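Local coordinates for protein pectate lyase (Bacillus subtilis, PDB 5AMV) that cleaves polygalacturonate by calcium-dependent elimination, giving oligosaccharides with unsaturated galacturonosyl groups at their non-reducing ends, at residues I157-A162 against D197-N202; A162-P167 against N180-N185; F201-R206 against Q220-Q225; M237-Y242 against L268-Y273. All coordinates share one frame; numbering follows the deposited sequence. Where two conformers were deposited one is given.

Interaction 1 of 4, residues I157-A162 against D197-N202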
# COMPACT_ATOMS: atom_id res chain seq x y z
N ILE A 157 -5.14 -10.23 -7.72
CA ILE A 157 -6.12 -9.17 -8.01
C ILE A 157 -5.37 -7.89 -8.40
O ILE A 157 -4.38 -7.54 -7.77
CB ILE A 157 -7.01 -8.85 -6.78
CG1 ILE A 157 -7.90 -10.04 -6.40
CG2 ILE A 157 -7.92 -7.58 -7.01
CD1 ILE A 157 -8.18 -10.08 -4.88
N GLU A 158 -5.92 -7.20 -9.37
CA GLU A 158 -5.43 -5.88 -9.78
C GLU A 158 -6.31 -4.83 -9.08
O GLU A 158 -7.51 -4.74 -9.33
CB GLU A 158 -5.47 -5.69 -11.31
CG GLU A 158 -5.01 -4.26 -11.71
CD GLU A 158 -5.05 -4.01 -13.21
OE1 GLU A 158 -5.28 -4.98 -13.97
OE2 GLU A 158 -4.81 -2.86 -13.62
N PHE A 159 -5.69 -4.05 -8.18
CA PHE A 159 -6.41 -2.95 -7.50
C PHE A 159 -6.07 -1.68 -8.24
O PHE A 159 -4.91 -1.39 -8.43
CB PHE A 159 -5.85 -2.84 -6.06
CG PHE A 159 -6.27 -3.96 -5.16
CD1 PHE A 159 -5.56 -5.19 -5.11
CD2 PHE A 159 -7.38 -3.80 -4.35
CE1 PHE A 159 -5.96 -6.21 -4.25
CE2 PHE A 159 -7.80 -4.82 -3.49
CZ PHE A 159 -7.10 -6.03 -3.44
N GLN A 160 -7.09 -0.90 -8.63
CA GLN A 160 -6.88 0.33 -9.39
C GLN A 160 -7.52 1.49 -8.63
O GLN A 160 -8.65 1.38 -8.14
CB GLN A 160 -7.60 0.24 -10.73
CG GLN A 160 -7.17 -0.92 -11.65
CD GLN A 160 -7.87 -0.80 -13.00
OE1 GLN A 160 -8.90 -0.14 -13.12
NE2 GLN A 160 -7.30 -1.41 -14.01
N ASP A 161 -6.80 2.61 -8.59
CA ASP A 161 -7.38 3.94 -8.45
C ASP A 161 -8.30 4.07 -7.23
O ASP A 161 -9.52 4.24 -7.37
CB ASP A 161 -8.12 4.29 -9.77
CG ASP A 161 -8.45 5.78 -9.89
OD1 ASP A 161 -7.97 6.57 -9.08
OD2 ASP A 161 -9.22 6.12 -10.79
N ALA A 162 -7.69 3.95 -6.03
CA ALA A 162 -8.42 4.21 -4.80
C ALA A 162 -8.46 5.76 -4.62
O ALA A 162 -7.52 6.39 -4.11
CB ALA A 162 -7.74 3.45 -3.60
N ASP A 197 -0.12 -11.35 -2.15
CA ASP A 197 0.78 -12.01 -3.11
C ASP A 197 0.21 -11.94 -4.54
O ASP A 197 -1.00 -12.12 -4.73
CB ASP A 197 1.05 -13.45 -2.66
CG ASP A 197 1.77 -14.29 -3.73
OD1 ASP A 197 3.02 -14.30 -3.76
OD2 ASP A 197 1.06 -14.97 -4.51
N HIS A 198 1.08 -11.66 -5.51
CA HIS A 198 0.65 -11.66 -6.92
C HIS A 198 -0.54 -10.73 -7.19
O HIS A 198 -1.45 -11.09 -7.96
CB HIS A 198 0.37 -13.08 -7.44
CG HIS A 198 1.61 -13.86 -7.79
ND1 HIS A 198 2.17 -14.77 -6.92
CD2 HIS A 198 2.40 -13.87 -8.89
CE1 HIS A 198 3.26 -15.29 -7.46
NE2 HIS A 198 3.42 -14.76 -8.66
N CYS A 199 -0.52 -9.56 -6.54
CA CYS A 199 -1.49 -8.52 -6.83
C CYS A 199 -0.80 -7.40 -7.61
O CYS A 199 0.42 -7.31 -7.64
CB CYS A 199 -2.08 -7.96 -5.52
SG CYS A 199 -3.17 -9.09 -4.69
N THR A 200 -1.60 -6.58 -8.31
CA THR A 200 -1.12 -5.39 -9.03
C THR A 200 -1.81 -4.21 -8.44
O THR A 200 -2.98 -4.30 -8.04
CB THR A 200 -1.43 -5.54 -10.54
OG1 THR A 200 -0.61 -6.61 -11.05
CG2 THR A 200 -1.06 -4.24 -11.29
N PHE A 201 -1.08 -3.10 -8.32
CA PHE A 201 -1.62 -1.86 -7.72
C PHE A 201 -1.24 -0.71 -8.64
O PHE A 201 -0.07 -0.54 -8.94
CB PHE A 201 -1.00 -1.65 -6.32
CG PHE A 201 -1.23 -2.79 -5.39
CD1 PHE A 201 -2.39 -2.81 -4.61
CD2 PHE A 201 -0.31 -3.86 -5.28
CE1 PHE A 201 -2.64 -3.87 -3.75
CE2 PHE A 201 -0.56 -4.95 -4.42
CZ PHE A 201 -1.72 -4.96 -3.64
N ASN A 202 -2.23 0.07 -9.08
CA ASN A 202 -1.95 1.23 -9.93
C ASN A 202 -3.04 2.29 -9.76
O ASN A 202 -3.99 2.09 -9.03
CB ASN A 202 -1.78 0.79 -11.43
CG ASN A 202 -3.01 0.06 -11.95
OD1 ASN A 202 -4.11 0.60 -11.89
ND2 ASN A 202 -2.85 -1.17 -12.43

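Interaction 2 of 4, residues A162-P167 against N180-N185. With CA (calcium ion), chain C; ACT (acetate ion), chain D.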
# COMPACT_ATOMS: atom_id res chain seq x y z
N ALA A 162 -7.69 3.95 -6.03
CA ALA A 162 -8.42 4.21 -4.80
C ALA A 162 -8.46 5.76 -4.62
O ALA A 162 -7.52 6.39 -4.11
CB ALA A 162 -7.74 3.45 -3.60
N TYR A 163 -9.52 6.37 -5.17
CA TYR A 163 -9.56 7.79 -5.47
C TYR A 163 -10.48 8.49 -4.49
O TYR A 163 -11.63 8.06 -4.29
CB TYR A 163 -10.14 7.97 -6.88
CG TYR A 163 -10.14 9.36 -7.48
CD1 TYR A 163 -11.15 10.29 -7.17
CD2 TYR A 163 -9.08 9.78 -8.32
CE1 TYR A 163 -11.17 11.53 -7.77
CE2 TYR A 163 -9.09 11.06 -8.92
CZ TYR A 163 -10.13 11.94 -8.60
OH TYR A 163 -10.14 13.21 -9.16
N ASP A 164 -9.99 9.58 -3.91
CA ASP A 164 -10.80 10.34 -2.94
C ASP A 164 -11.23 11.64 -3.60
O ASP A 164 -10.38 12.47 -3.99
CB ASP A 164 -9.89 10.61 -1.71
CG ASP A 164 -10.57 11.29 -0.56
OD1 ASP A 164 -11.63 11.92 -0.70
OD2 ASP A 164 -9.98 11.19 0.56
N TYR A 165 -12.54 11.86 -3.71
CA TYR A 165 -13.04 13.09 -4.30
C TYR A 165 -12.86 14.32 -3.39
O TYR A 165 -13.03 15.44 -3.85
CB TYR A 165 -14.52 12.99 -4.64
CG TYR A 165 -14.80 12.14 -5.86
CD1 TYR A 165 -14.39 12.58 -7.14
CD2 TYR A 165 -15.44 10.91 -5.72
CE1 TYR A 165 -14.64 11.79 -8.26
CE2 TYR A 165 -15.68 10.11 -6.83
CZ TYR A 165 -15.25 10.57 -8.08
OH TYR A 165 -15.49 9.75 -9.16
N PHE A 166 -12.51 14.13 -2.12
CA PHE A 166 -12.57 15.26 -1.14
C PHE A 166 -11.31 15.30 -0.27
O PHE A 166 -11.40 15.25 0.95
CB PHE A 166 -13.83 15.15 -0.25
CG PHE A 166 -15.08 14.93 -1.06
CD1 PHE A 166 -15.66 16.02 -1.79
CD2 PHE A 166 -15.65 13.68 -1.13
CE1 PHE A 166 -16.81 15.78 -2.60
CE2 PHE A 166 -16.81 13.45 -1.92
CZ PHE A 166 -17.36 14.51 -2.68
N PRO A 167 -10.13 15.45 -0.90
CA PRO A 167 -8.91 15.54 -0.10
C PRO A 167 -8.97 16.67 0.93
O PRO A 167 -9.51 17.75 0.64
CB PRO A 167 -7.82 15.88 -1.15
CG PRO A 167 -8.38 15.64 -2.47
CD PRO A 167 -9.89 15.56 -2.34
N ASN A 180 -4.33 15.76 1.58
CA ASN A 180 -4.22 14.36 1.94
C ASN A 180 -5.52 13.66 1.70
O ASN A 180 -6.60 14.13 2.11
CB ASN A 180 -3.77 14.16 3.37
CG ASN A 180 -2.31 14.54 3.57
OD1 ASN A 180 -1.42 13.95 2.96
ND2 ASN A 180 -2.07 15.52 4.41
N SER A 181 -5.42 12.56 0.97
CA SER A 181 -6.59 11.71 0.69
C SER A 181 -6.60 10.49 1.61
O SER A 181 -5.57 10.15 2.23
CB SER A 181 -6.62 11.31 -0.77
OG SER A 181 -7.20 12.38 -1.55
N GLN A 182 -7.77 9.82 1.71
CA GLN A 182 -8.00 8.79 2.73
C GLN A 182 -7.82 7.35 2.27
O GLN A 182 -7.76 6.47 3.16
CB GLN A 182 -9.41 8.92 3.33
CG GLN A 182 -9.56 10.08 4.30
CD GLN A 182 -8.61 9.96 5.51
OE1 GLN A 182 -8.68 8.99 6.28
NE2 GLN A 182 -7.74 10.96 5.67
N TYR A 183 -7.81 7.07 0.96
CA TYR A 183 -7.95 5.65 0.55
C TYR A 183 -6.68 5.09 0.03
O TYR A 183 -6.05 5.68 -0.84
CB TYR A 183 -9.08 5.44 -0.50
CG TYR A 183 -10.33 6.15 -0.06
CD1 TYR A 183 -10.91 5.83 1.17
CD2 TYR A 183 -10.87 7.19 -0.82
CE1 TYR A 183 -12.00 6.53 1.64
CE2 TYR A 183 -11.98 7.89 -0.37
CZ TYR A 183 -12.54 7.57 0.83
OH TYR A 183 -13.59 8.33 1.31
N ASP A 184 -6.33 3.92 0.55
CA ASP A 184 -5.26 3.11 -0.02
C ASP A 184 -5.95 1.98 -0.80
O ASP A 184 -7.16 1.77 -0.64
CB ASP A 184 -4.47 2.48 1.12
CG ASP A 184 -3.96 3.48 2.14
OD1 ASP A 184 -3.56 4.61 1.79
OD2 ASP A 184 -3.86 3.11 3.34
N ASN A 185 -5.20 1.17 -1.57
CA ASN A 185 -5.80 -0.07 -2.10
C ASN A 185 -6.01 -1.08 -0.96
O ASN A 185 -7.09 -1.67 -0.84
CB ASN A 185 -4.93 -0.66 -3.22
CG ASN A 185 -4.59 0.38 -4.25
OD1 ASN A 185 -3.41 0.78 -4.37
ND2 ASN A 185 -5.60 0.85 -5.02
CA CA C . -2.66 5.12 3.88
C ACT D . -12.84 15.11 -9.75
O ACT D . -13.01 14.32 -10.71
OXT ACT D . -12.25 14.68 -8.71
CH3 ACT D . -13.36 16.51 -9.83
O HOH W 1 -4.77 3.89 -6.08
O HOH W 2 -13.93 10.63 -0.11
O HOH W 3 -4.78 5.95 4.44
O HOH W 4 -0.98 6.46 4.80
O HOH W 5 -2.46 4.10 5.95

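Interaction 3 of 4, residues F201-R206 against Q220-Q225. With CA (calcium ion), chain C.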
# COMPACT_ATOMS: atom_id res chain seq x y z
N PHE A 201 -1.08 -3.10 -8.32
CA PHE A 201 -1.62 -1.86 -7.72
C PHE A 201 -1.24 -0.71 -8.64
O PHE A 201 -0.07 -0.54 -8.94
CB PHE A 201 -1.00 -1.65 -6.32
CG PHE A 201 -1.23 -2.79 -5.39
CD1 PHE A 201 -2.39 -2.81 -4.61
CD2 PHE A 201 -0.31 -3.86 -5.28
CE1 PHE A 201 -2.64 -3.87 -3.75
CE2 PHE A 201 -0.56 -4.95 -4.42
CZ PHE A 201 -1.72 -4.96 -3.64
N ASN A 202 -2.23 0.07 -9.08
CA ASN A 202 -1.95 1.23 -9.93
C ASN A 202 -3.04 2.29 -9.76
O ASN A 202 -3.99 2.09 -9.03
CB ASN A 202 -1.78 0.79 -11.43
CG ASN A 202 -3.01 0.06 -11.95
OD1 ASN A 202 -4.11 0.60 -11.89
ND2 ASN A 202 -2.85 -1.17 -12.43
N ASP A 203 -2.92 3.37 -10.51
CA ASP A 203 -3.89 4.47 -10.36
C ASP A 203 -4.95 4.49 -11.48
O ASP A 203 -5.59 5.52 -11.70
CB ASP A 203 -3.13 5.82 -10.26
CG ASP A 203 -2.49 6.00 -8.89
OD1 ASP A 203 -2.76 5.18 -7.96
OD2 ASP A 203 -1.72 6.97 -8.75
N GLY A 204 -5.12 3.37 -12.18
CA GLY A 204 -6.18 3.21 -13.17
C GLY A 204 -6.07 4.28 -14.24
O GLY A 204 -4.96 4.55 -14.73
N SER A 205 -7.20 4.92 -14.55
CA SER A 205 -7.27 5.91 -15.62
C SER A 205 -7.14 7.35 -15.10
O SER A 205 -7.36 8.30 -15.85
CB SER A 205 -8.59 5.75 -16.38
OG SER A 205 -9.67 6.07 -15.51
N ARG A 206 -6.74 7.49 -13.84
CA ARG A 206 -6.69 8.80 -13.19
C ARG A 206 -5.29 9.09 -12.59
O ARG A 206 -5.13 9.29 -11.37
CB ARG A 206 -7.81 8.95 -12.15
CG ARG A 206 -9.18 9.08 -12.87
CD ARG A 206 -10.32 9.51 -11.94
NE ARG A 206 -10.80 8.43 -11.06
CZ ARG A 206 -11.96 8.49 -10.38
NH1 ARG A 206 -12.71 9.58 -10.48
NH2 ARG A 206 -12.37 7.49 -9.60
N GLN A 220 -4.03 16.11 -4.18
CA GLN A 220 -3.78 14.67 -4.21
C GLN A 220 -5.03 13.84 -3.92
O GLN A 220 -5.58 13.93 -2.84
CB GLN A 220 -2.66 14.32 -3.25
CG GLN A 220 -2.32 12.84 -3.21
CD GLN A 220 -1.86 12.28 -4.57
OE1 GLN A 220 -2.60 11.63 -5.29
NE2 GLN A 220 -0.61 12.56 -4.91
N HIS A 221 -5.43 13.02 -4.90
CA HIS A 221 -6.62 12.15 -4.77
C HIS A 221 -6.30 10.74 -4.30
O HIS A 221 -7.23 9.97 -3.99
CB HIS A 221 -7.35 12.06 -6.11
CG HIS A 221 -7.91 13.36 -6.58
ND1 HIS A 221 -9.06 13.89 -6.05
CD2 HIS A 221 -7.49 14.23 -7.53
CE1 HIS A 221 -9.32 15.05 -6.63
NE2 HIS A 221 -8.38 15.29 -7.54
N HIS A 222 -5.03 10.36 -4.36
CA HIS A 222 -4.63 9.03 -3.87
C HIS A 222 -3.79 9.10 -2.63
O HIS A 222 -3.12 10.11 -2.38
CB HIS A 222 -3.77 8.34 -4.94
CG HIS A 222 -4.48 8.16 -6.23
ND1 HIS A 222 -4.12 8.83 -7.38
CD2 HIS A 222 -5.56 7.42 -6.55
CE1 HIS A 222 -4.93 8.49 -8.36
NE2 HIS A 222 -5.81 7.62 -7.89
N ASP A 223 -3.75 8.01 -1.88
CA ASP A 223 -2.83 7.84 -0.77
C ASP A 223 -1.87 6.67 -1.07
O ASP A 223 -1.15 6.68 -2.05
CB ASP A 223 -3.66 7.60 0.50
CG ASP A 223 -2.91 8.01 1.77
OD1 ASP A 223 -2.32 9.11 1.80
OD2 ASP A 223 -2.93 7.24 2.75
N GLY A 224 -1.89 5.67 -0.20
CA GLY A 224 -1.01 4.47 -0.37
C GLY A 224 -1.57 3.34 -1.23
O GLY A 224 -2.70 3.41 -1.72
N GLN A 225 -0.73 2.33 -1.46
CA GLN A 225 -1.10 1.12 -2.18
C GLN A 225 -1.29 0.01 -1.15
O GLN A 225 -2.39 -0.52 -1.02
CB GLN A 225 -0.00 0.77 -3.21
CG GLN A 225 0.11 1.93 -4.18
CD GLN A 225 1.07 1.60 -5.31
OE1 GLN A 225 2.25 1.48 -5.11
NE2 GLN A 225 0.52 1.45 -6.51
CA CA C . -2.66 5.12 3.88
O HOH W 6 -2.37 2.00 -6.54
O HOH W 4 -0.98 6.46 4.80
O HOH W 5 -2.46 4.10 5.95
O HOH W 3 -4.78 5.95 4.44

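Interaction 4 of 4, residues M237-Y242 against L268-Y273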
# COMPACT_ATOMS: atom_id res chain seq x y z
N MET A 237 4.57 -9.63 1.90
CA MET A 237 4.03 -9.15 0.61
C MET A 237 5.03 -9.60 -0.46
O MET A 237 6.19 -9.16 -0.44
CB MET A 237 3.88 -7.63 0.59
CG MET A 237 3.13 -7.05 1.80
SD MET A 237 2.79 -5.31 1.46
CE MET A 237 2.19 -4.87 3.10
N SER A 238 4.58 -10.49 -1.35
CA SER A 238 5.47 -11.12 -2.31
C SER A 238 4.90 -11.06 -3.71
O SER A 238 3.69 -11.14 -3.89
CB SER A 238 5.74 -12.59 -1.91
OG SER A 238 4.54 -13.36 -1.77
N TYR A 239 5.78 -10.92 -4.70
CA TYR A 239 5.39 -11.01 -6.12
C TYR A 239 4.28 -10.06 -6.51
O TYR A 239 3.45 -10.39 -7.38
CB TYR A 239 5.04 -12.48 -6.48
CG TYR A 239 6.25 -13.40 -6.45
CD1 TYR A 239 7.16 -13.41 -7.53
CD2 TYR A 239 6.51 -14.21 -5.35
CE1 TYR A 239 8.28 -14.23 -7.51
CE2 TYR A 239 7.64 -15.03 -5.33
CZ TYR A 239 8.52 -15.02 -6.40
OH TYR A 239 9.64 -15.83 -6.38
N ASN A 240 4.25 -8.87 -5.88
CA ASN A 240 3.28 -7.90 -6.32
C ASN A 240 3.84 -6.92 -7.31
O ASN A 240 5.07 -6.74 -7.36
CB ASN A 240 2.68 -7.14 -5.12
CG ASN A 240 2.07 -8.07 -4.10
OD1 ASN A 240 1.03 -8.69 -4.33
ND2 ASN A 240 2.73 -8.17 -2.95
N TYR A 241 2.96 -6.27 -8.09
CA TYR A 241 3.41 -5.32 -9.11
C TYR A 241 2.78 -3.96 -8.83
O TYR A 241 1.57 -3.75 -9.04
CB TYR A 241 3.03 -5.83 -10.52
CG TYR A 241 3.49 -4.97 -11.70
CD1 TYR A 241 4.47 -3.96 -11.56
CD2 TYR A 241 2.97 -5.22 -12.98
CE1 TYR A 241 4.87 -3.20 -12.64
CE2 TYR A 241 3.37 -4.46 -14.06
CZ TYR A 241 4.34 -3.47 -13.89
OH TYR A 241 4.74 -2.72 -14.96
N TYR A 242 3.59 -3.05 -8.29
CA TYR A 242 3.15 -1.69 -8.01
C TYR A 242 3.59 -0.82 -9.18
O TYR A 242 4.79 -0.81 -9.54
CB TYR A 242 3.88 -1.21 -6.77
CG TYR A 242 3.64 -2.02 -5.50
CD1 TYR A 242 4.46 -3.09 -5.14
CD2 TYR A 242 2.61 -1.65 -4.62
CE1 TYR A 242 4.23 -3.80 -3.94
CE2 TYR A 242 2.42 -2.32 -3.40
CZ TYR A 242 3.22 -3.37 -3.10
OH TYR A 242 3.12 -4.08 -1.93
N LEU A 268 9.11 -8.05 2.49
CA LEU A 268 8.79 -7.72 1.10
C LEU A 268 9.74 -8.43 0.18
O LEU A 268 10.95 -8.15 0.22
CB LEU A 268 8.94 -6.21 0.84
CG LEU A 268 8.14 -5.28 1.77
CD1 LEU A 268 8.33 -3.85 1.33
CD2 LEU A 268 6.65 -5.59 1.73
N HIS A 269 9.23 -9.33 -0.65
CA HIS A 269 10.14 -9.92 -1.63
C HIS A 269 9.54 -10.15 -3.00
O HIS A 269 8.36 -10.37 -3.13
CB HIS A 269 10.82 -11.20 -1.05
CG HIS A 269 9.92 -12.41 -0.97
ND1 HIS A 269 9.74 -13.28 -2.02
CD2 HIS A 269 9.17 -12.90 0.06
CE1 HIS A 269 8.91 -14.25 -1.66
NE2 HIS A 269 8.56 -14.05 -0.40
N HIS A 270 10.41 -10.13 -4.02
CA HIS A 270 10.03 -10.30 -5.42
C HIS A 270 8.92 -9.38 -5.89
O HIS A 270 8.17 -9.71 -6.84
CB HIS A 270 9.69 -11.77 -5.69
CG HIS A 270 10.86 -12.69 -5.57
ND1 HIS A 270 11.15 -13.37 -4.40
CD2 HIS A 270 11.81 -13.06 -6.46
CE1 HIS A 270 12.23 -14.12 -4.58
NE2 HIS A 270 12.66 -13.93 -5.82
N ASN A 271 8.81 -8.22 -5.25
CA ASN A 271 7.93 -7.20 -5.78
C ASN A 271 8.55 -6.33 -6.86
O ASN A 271 9.77 -6.10 -6.87
CB ASN A 271 7.42 -6.32 -4.66
CG ASN A 271 6.74 -7.12 -3.59
OD1 ASN A 271 5.62 -7.64 -3.79
ND2 ASN A 271 7.39 -7.23 -2.42
N ARG A 272 7.70 -5.86 -7.76
CA ARG A 272 8.11 -4.96 -8.83
C ARG A 272 7.53 -3.58 -8.59
O ARG A 272 6.34 -3.49 -8.30
CB ARG A 272 7.60 -5.52 -10.17
CG ARG A 272 8.04 -4.70 -11.38
CD ARG A 272 7.52 -5.40 -12.67
NE ARG A 272 8.00 -4.65 -13.84
CZ ARG A 272 7.56 -4.87 -15.08
NH1 ARG A 272 6.63 -5.79 -15.30
NH2 ARG A 272 8.06 -4.17 -16.08
N TYR A 273 8.37 -2.54 -8.69
CA TYR A 273 7.93 -1.14 -8.51
C TYR A 273 8.35 -0.40 -9.76
O TYR A 273 9.54 -0.16 -9.97
CB TYR A 273 8.57 -0.48 -7.27
CG TYR A 273 8.33 -1.23 -5.96
CD1 TYR A 273 9.12 -2.30 -5.58
CD2 TYR A 273 7.29 -0.83 -5.09
CE1 TYR A 273 8.91 -2.98 -4.38
CE2 TYR A 273 7.10 -1.47 -3.87
CZ TYR A 273 7.88 -2.57 -3.56
OH TYR A 273 7.69 -3.27 -2.39
O HOH W 7 5.57 -2.82 -0.74

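Interaction 1 of 4, residues I157-A162 against D197-N202
Glu158, Phe159 and Gln160 run parallel to Thr200, Phe201 and Asn202, the strands 13° apart, and backbone bonds zigzag between them: Thr200 N to Ile157 O, Phe159 N to Thr200 O (2.7 Å), Asn202 N to Phe159 O and Asp161 N to Asn202 O. On one face of the sheet the rings of Phe159 and Phe201 lie side by side with planes 9° apart. They are slid apart and barely overlap, the nearest pair being Phe159 CD1 and Phe201 CE1 at 3.5 Å. Cys199 SG, small and apolar, meets the edge of the Phe159 ring, 4.0 Å from CE1. The other face is polar. There Glu158 OE2 takes a bond from Asn202 ND2 (2.8 Å) on its anti side, tilted out of the carboxylate plane, and another from Gln160 NE2 (2.9 Å) that arrives from the opposite face. Asn202 reaches across because its CG sits between backbone N and carbonyl carbon (chi1 58°). Thr200 lays CG2 beside Glu158 CG and sends OG1 to Ala395 N. Such in-register pairing on successive coils, with phenylalanine beside phenylalanine on one face, belongs to the right-handed parallel beta-helix of the polysaccharide lyase 1 family.

Interaction 2 of 4, residues A162-P167 against N180-N185
Asp164 OD2 accepts from Gln182 N at 2.8 Å through its anti lone pair, and Gln114 NE2 of helix 105-121 gives the same oxygen a second bond. The other oxygen turns back on its own segment: Phe166 N reaches Asp164 OD1 at 2.8 Å from above the carboxylate plane, closing an Asx turn, while a water bound to OD1 also accepts from Tyr183 OH (2.7 Å from the water oxygen). With CG anti to the backbone N (chi1 -176°), the carboxylate is carried across to the facing loop. An aspartate suits this place because a short side chain with two acceptors can tie both loops at once. Its CB packs 3.2 Å from Ser181 OG, whose hydroxyl is bonded to Gln220 O. The Tyr183 side chain crosses that of Asp164 at about a right angle, bringing CD2 within 3.7 Å of Asp164 CB. With an alanine here, Gln182 N and Phe166 N would probably lose their acceptor and the turn be set free to shift. Farther along, the small Ala162 fits its CB 3.5 Å from Asp184 O. Asp184 itself faces the other way and grips calcium with both oxygens, OD1 at 2.3 Å and OD2 at 2.4 Å, OD2 also accepting from Thr187 OG1; Asp223 and Asp227 complete the protein ligands. The chemistry suggests that the buried Asp164 carboxylate, its charge probably stabilised by the converging N-H groups, ties the two segments together, while the Asp184 carboxylate is given to the metal.

Interaction 3 of 4, residues F201-R206 against Q220-Q225
Asp203 lays its carboxylate over one face of the His222 imidazole, the two planes 14° apart. Starting from the backbone, Asp203 CB lies 3.7 Å from His222 CE1, at the rim of the ring. CG comes next, 3.5 Å above the ring plane. OD1 hangs over the far side, 3.9 Å from His222 CD2, and is bonded to His245 ND1. OD2 ends 3.3 Å from His222 ND1, yet this is no hydrogen bond, because the oxygen lies above the ring while the nitrogens direct their bonds outward: ND1 to Asp208, NE2 to Asp161. Three carboxylates around one imidazole would tend to favour its protonated form. A phenylalanine in place of this histidine would keep a flat ring but would probably leave Asp208 and Asp161 without their mate. Arg206 O meets the ring edge in plane, 3.1 Å from His222 CE1, the polarised C-H between the two nitrogens. The Arg206 carbonyl follows a type II' turn from Asp203, in which Gly204 suits a positive phi and gives its N to Asn202 OD1 at 3.0 Å, an Asx turn. Beyond it, Gln225 sets NE2 3.5 Å from Phe201 CB and gives a bond to a water at 2.9 Å, while OE1 is bonded to Ser248 OG. Between His222 and Gln225, Asp223 binds calcium through OD2, so both flank part of the pectate lyase metal site, on the loop that leads into strand 226-229 of the beta-helix.

Interaction 4 of 4, residues M237-Y242 against L268-Y273
Arg272 spreads its guanidinium flat on Tyr241, over OH, planes 3° apart and centres 4.3 Å apart, with CD over the same face, closer to the ring centre. Both side chains leave with CG anti to the backbone N (chi1 -177°), which sends them out together; Glu296 takes Arg272 NE in a salt bridge. These are neighbouring coils of a parallel beta-helix, where the asparagines and one tyrosine pair repeat from coil to coil. The Tyr239 ring has His270 CB over its centre, 3.4 Å from the centroid, while Tyr239 OH stands over the His270 ring. At the edge of that ring, in plane, His269 ND1 shares a hydrogen bond with His270 ND1 (2.8 Å), while His270 NE2 bonds Asp380. His269 has Ser238 CB over one face and is stacked with Tyr291. On the opposite side of the strands from Tyr241, the Tyr242 and Tyr273 rings are parallel but slid apart, Tyr242 CD1 meeting Tyr273 CE2 at 3.3 Å; a water bound to Tyr273 OH reaches Tyr242 OH only weakly, and Tyr242 OH also bonds Thr226 OG1. After a bend where Tyr239 and His270 take positive phi, asparagines suit the turned main chain, their short amides satisfying it. Asn240 and Asn271 lie side by side, amide planes 7° apart, as in the asparagine ladders of pectate lyases, and Asn293 continues the series by accepting from Asn271 N. Asn240 OD1 accepts from Cys199 N. Asn271 OD1 takes Asn240 N at 2.8 Å and, weakly, Asn240 ND2; Asn271 ND2 reaches Met237 O at 3.0 Å, an oxygen that also accepts from His269 N.

Overall arrangement
Interactions 1 and 4 are steps in the same stack of coils, centres 11 Å apart: strand 200-202 lies between 158-160 and 235-245, with Cys199 O accepting from Tyr241 N. Interaction 3 shares Phe201 and Asn202 with interaction 1, and Asp161 OD1 ties the two by meeting His222 NE2 at 2.7 Å. Interactions 2 and 3, only 8 Å apart between centres, carry Asp184 and Asp223 to one calcium and its waters, and Ser181 OG joins them through Gln220 O. Interaction 4 is about 23 Å from interaction 2 between centres, but its Tyr273 side chain comes about 8 Å from that of Arg279, the inferred catalytic residue in the glycan pocket.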